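Local atomic coordinates of 2-methyl-3-hydroxypyridine-5-carboxylic acid oxygenase (Mesorhizobium loti, PDB entry 3ALJ), a protein that probably catalyses the FAD-dependent oxygenation and ring opening of 2-methyl-3-hydroxypyridine-5-carboxylic acid, a step in the bacterial breakdown of vitamin B6. Residues G194-D197 against N198-M202. Sequence-based numbering, arbitrary orientation.
Sequences GEWD and NTIDM
E195 and N198 close a type I beta turn through one fairly straight backbone hydrogen bond, N198 N to E195 O, 3.1 Å long. The two side chains at the ends of the turn also lie against each other: CG of N198 comes within 3.7 Å of CB of E195, and the planes of amide and carboxylate stand 80° apart. Beyond CG the E195 chain is fully extended (chi2 -180°), which carries the carboxylate out alongside the amide, where OE1 forms a salt bridge with K93. Replacing N198 by a leucine would probably keep the backbone bond of the turn but cost the E195 carboxylate its polar neighbour, with a branched apolar chain set beside the charge instead.

This turn links the loop after helix 188-191 to strand 199-203, which runs between 82-86 and 211-216 in the seven-stranded mixed sheet. That sheet is distinct from the one holding strand 13-17, which leads into the probable Rossmann-type FAD-binding turn, a two-sheet layout consistent with the flavoprotein aromatic hydroxylase family. At the second corner D197 uses its carboxylate in salt bridges with R186 and K188.

Apolar contacts join the turn to the strand. CG of W196 lies anti to its own carbonyl carbon (chi1 -59°), and the six-membered part of the indole reaches I200 and M202, two residues apart on the strand. CD1 of I200 approaches obliquely, 3.9 Å from CZ3 of W196, and also lies 4.0 Å from the backbone O of E195. The extended M202 chain crosses the indole at about a right angle and brings CE to its edge, near the ring plane, 4.1 Å from the same CZ3. One face of the indole is met near its rim by the carbonyl carbon of G194, while Y214 and W85 touch both I200 and M202.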
ATOM      1  N   GLY A 194     -23.446  17.900   6.309  1.00 17.05           N
ATOM      2  CA  GLY A 194     -23.007  16.863   5.294  1.00 16.47           C
ATOM      3  C   GLY A 194     -22.754  15.594   6.018  1.00 17.73           C
ATOM      4  O   GLY A 194     -23.095  15.427   7.180  1.00 21.55           O
ATOM      5  N   GLU A 195     -22.101  14.620   5.332  1.00 14.67           N
ATOM      6  CA  GLU A 195     -21.737  13.260   5.886  1.00 13.98           C
ATOM      7  C   GLU A 195     -20.240  13.200   5.815  1.00 12.87           C
ATOM      8  O   GLU A 195     -19.639  12.447   5.044  1.00 12.45           O
ATOM      9  CB  GLU A 195     -22.370  12.155   5.124  1.00 14.31           C
ATOM     10  CG  GLU A 195     -23.895  12.242   5.260  1.00 18.87           C
ATOM     11  CD  GLU A 195     -24.624  11.144   4.521  1.00 31.05           C
ATOM     12  OE1 GLU A 195     -24.049  10.093   4.079  1.00 25.37           O
ATOM     13  OE2 GLU A 195     -25.872  11.254   4.499  1.00 35.28           O
ATOM     14  N   TRP A 196     -19.620  14.044   6.636  1.00 12.50           N
ATOM     15  CA  TRP A 196     -18.170  14.310   6.561  1.00 12.24           C
ATOM     16  C   TRP A 196     -17.307  13.237   7.235  1.00 10.82           C
ATOM     17  O   TRP A 196     -16.101  13.428   7.208  1.00 12.30           O
ATOM     18  CB  TRP A 196     -17.873  15.727   7.038  1.00 12.87           C
ATOM     19  CG  TRP A 196     -18.603  16.735   6.212  1.00 11.15           C
ATOM     20  CD1 TRP A 196     -19.514  17.649   6.715  1.00 15.01           C
ATOM     21  CD2 TRP A 196     -18.490  17.027   4.812  1.00 10.17           C
ATOM     22  NE1 TRP A 196     -19.943  18.475   5.695  1.00 14.41           N
ATOM     23  CE2 TRP A 196     -19.412  18.043   4.494  1.00 13.75           C
ATOM     24  CE3 TRP A 196     -17.805  16.388   3.707  1.00 10.86           C
ATOM     25  CZ2 TRP A 196     -19.521  18.606   3.183  1.00 13.85           C
ATOM     26  CZ3 TRP A 196     -17.948  16.930   2.367  1.00 11.80           C
ATOM     27  CH2 TRP A 196     -18.819  18.014   2.144  1.00 15.06           C
ATOM     28  N   ASP A 197     -17.905  12.215   7.800  1.00 11.29           N
ATOM     29  CA  ASP A 197     -17.149  11.033   8.199  1.00 11.56           C
ATOM     30  C   ASP A 197     -17.012   9.996   7.087  1.00 10.81           C
ATOM     31  O   ASP A 197     -16.280   9.022   7.266  1.00 11.33           O
ATOM     32  CB  ASP A 197     -17.742  10.429   9.472  1.00 12.73           C
ATOM     33  CG  ASP A 197     -17.612  11.345  10.671  1.00 18.13           C
ATOM     34  OD1 ASP A 197     -16.732  12.185  10.753  1.00 22.66           O
ATOM     35  OD2 ASP A 197     -18.481  11.090  11.580  1.00 26.71           O
ATOM     36  N   ASN A 198     -17.723  10.208   5.985  1.00 10.29           N
ATOM     37  CA  ASN A 198     -17.711   9.192   4.902  1.00  9.90           C
ATOM     38  C   ASN A 198     -16.343   9.312   4.155  1.00  7.74           C
ATOM     39  O   ASN A 198     -15.742  10.363   4.055  1.00  9.55           O
ATOM     40  CB  ASN A 198     -18.796   9.486   3.820  1.00 10.37           C
ATOM     41  CG  ASN A 198     -20.236   9.281   4.287  1.00 13.99           C
ATOM     42  OD1 ASN A 198     -21.193   9.540   3.474  1.00 15.47           O
ATOM     43  ND2 ASN A 198     -20.421   8.890   5.489  1.00 15.09           N
ATOM     44  N   THR A 199     -16.003   8.161   3.485  1.00  7.69           N
ATOM     45  CA  THR A 199     -15.185   8.295   2.243  1.00  7.80           C
ATOM     46  C   THR A 199     -16.118   8.858   1.232  1.00  6.67           C
ATOM     47  O   THR A 199     -17.270   8.410   1.059  1.00  8.17           O
ATOM     48  CB  THR A 199     -14.721   6.908   1.766  1.00  7.05           C
ATOM     49  OG1 THR A 199     -13.610   6.520   2.585  1.00  7.63           O
ATOM     50  CG2 THR A 199     -14.302   7.003   0.290  1.00  9.37           C
ATOM     51  N   ILE A 200     -15.637   9.870   0.503  1.00  7.95           N
ATOM     52  CA  ILE A 200     -16.382  10.416  -0.645  1.00  7.40           C
ATOM     53  C   ILE A 200     -15.393  10.541  -1.797  1.00  8.00           C
ATOM     54  O   ILE A 200     -14.415  11.349  -1.756  1.00  7.90           O
ATOM     55  CB  ILE A 200     -17.000  11.798  -0.349  1.00  7.64           C
ATOM     56  CG1 ILE A 200     -17.762  11.779   0.989  1.00  9.36           C
ATOM     57  CG2 ILE A 200     -17.999  12.108  -1.510  1.00  8.06           C
ATOM     58  CD1 ILE A 200     -18.243  13.212   1.393  1.00  9.90           C
ATOM     59  N   ASP A 201     -15.629   9.780  -2.869  1.00  7.45           N
ATOM     60  CA  ASP A 201     -14.799   9.863  -4.095  1.00  5.75           C
ATOM     61  C   ASP A 201     -15.501  10.799  -5.043  1.00  6.70           C
ATOM     62  O   ASP A 201     -16.553  10.449  -5.605  1.00  7.75           O
ATOM     63  CB  ASP A 201     -14.637   8.443  -4.688  1.00  7.01           C
ATOM     64  CG  ASP A 201     -13.610   8.447  -5.760  1.00  8.93           C
ATOM     65  OD1 ASP A 201     -12.959   9.511  -5.985  1.00  9.48           O
ATOM     66  OD2 ASP A 201     -13.385   7.400  -6.403  1.00  8.76           O
ATOM     67  N   MET A 202     -14.972  12.029  -5.120  1.00  7.21           N
ATOM     68  CA  MET A 202     -15.672  13.126  -5.793  1.00  8.25           C
ATOM     69  C   MET A 202     -15.112  13.332  -7.188  1.00  7.81           C
ATOM     70  O   MET A 202     -14.053  13.948  -7.413  1.00  8.82           O
ATOM     71  CB  MET A 202     -15.481  14.435  -5.008  1.00  7.96           C
ATOM     72  CG  MET A 202     -15.876  14.301  -3.534  1.00  8.11           C
ATOM     73  SD  MET A 202     -15.249  15.716  -2.628  1.00 10.13           S
ATOM     74  CE  MET A 202     -16.170  15.627  -1.052  1.00 10.15           C
TER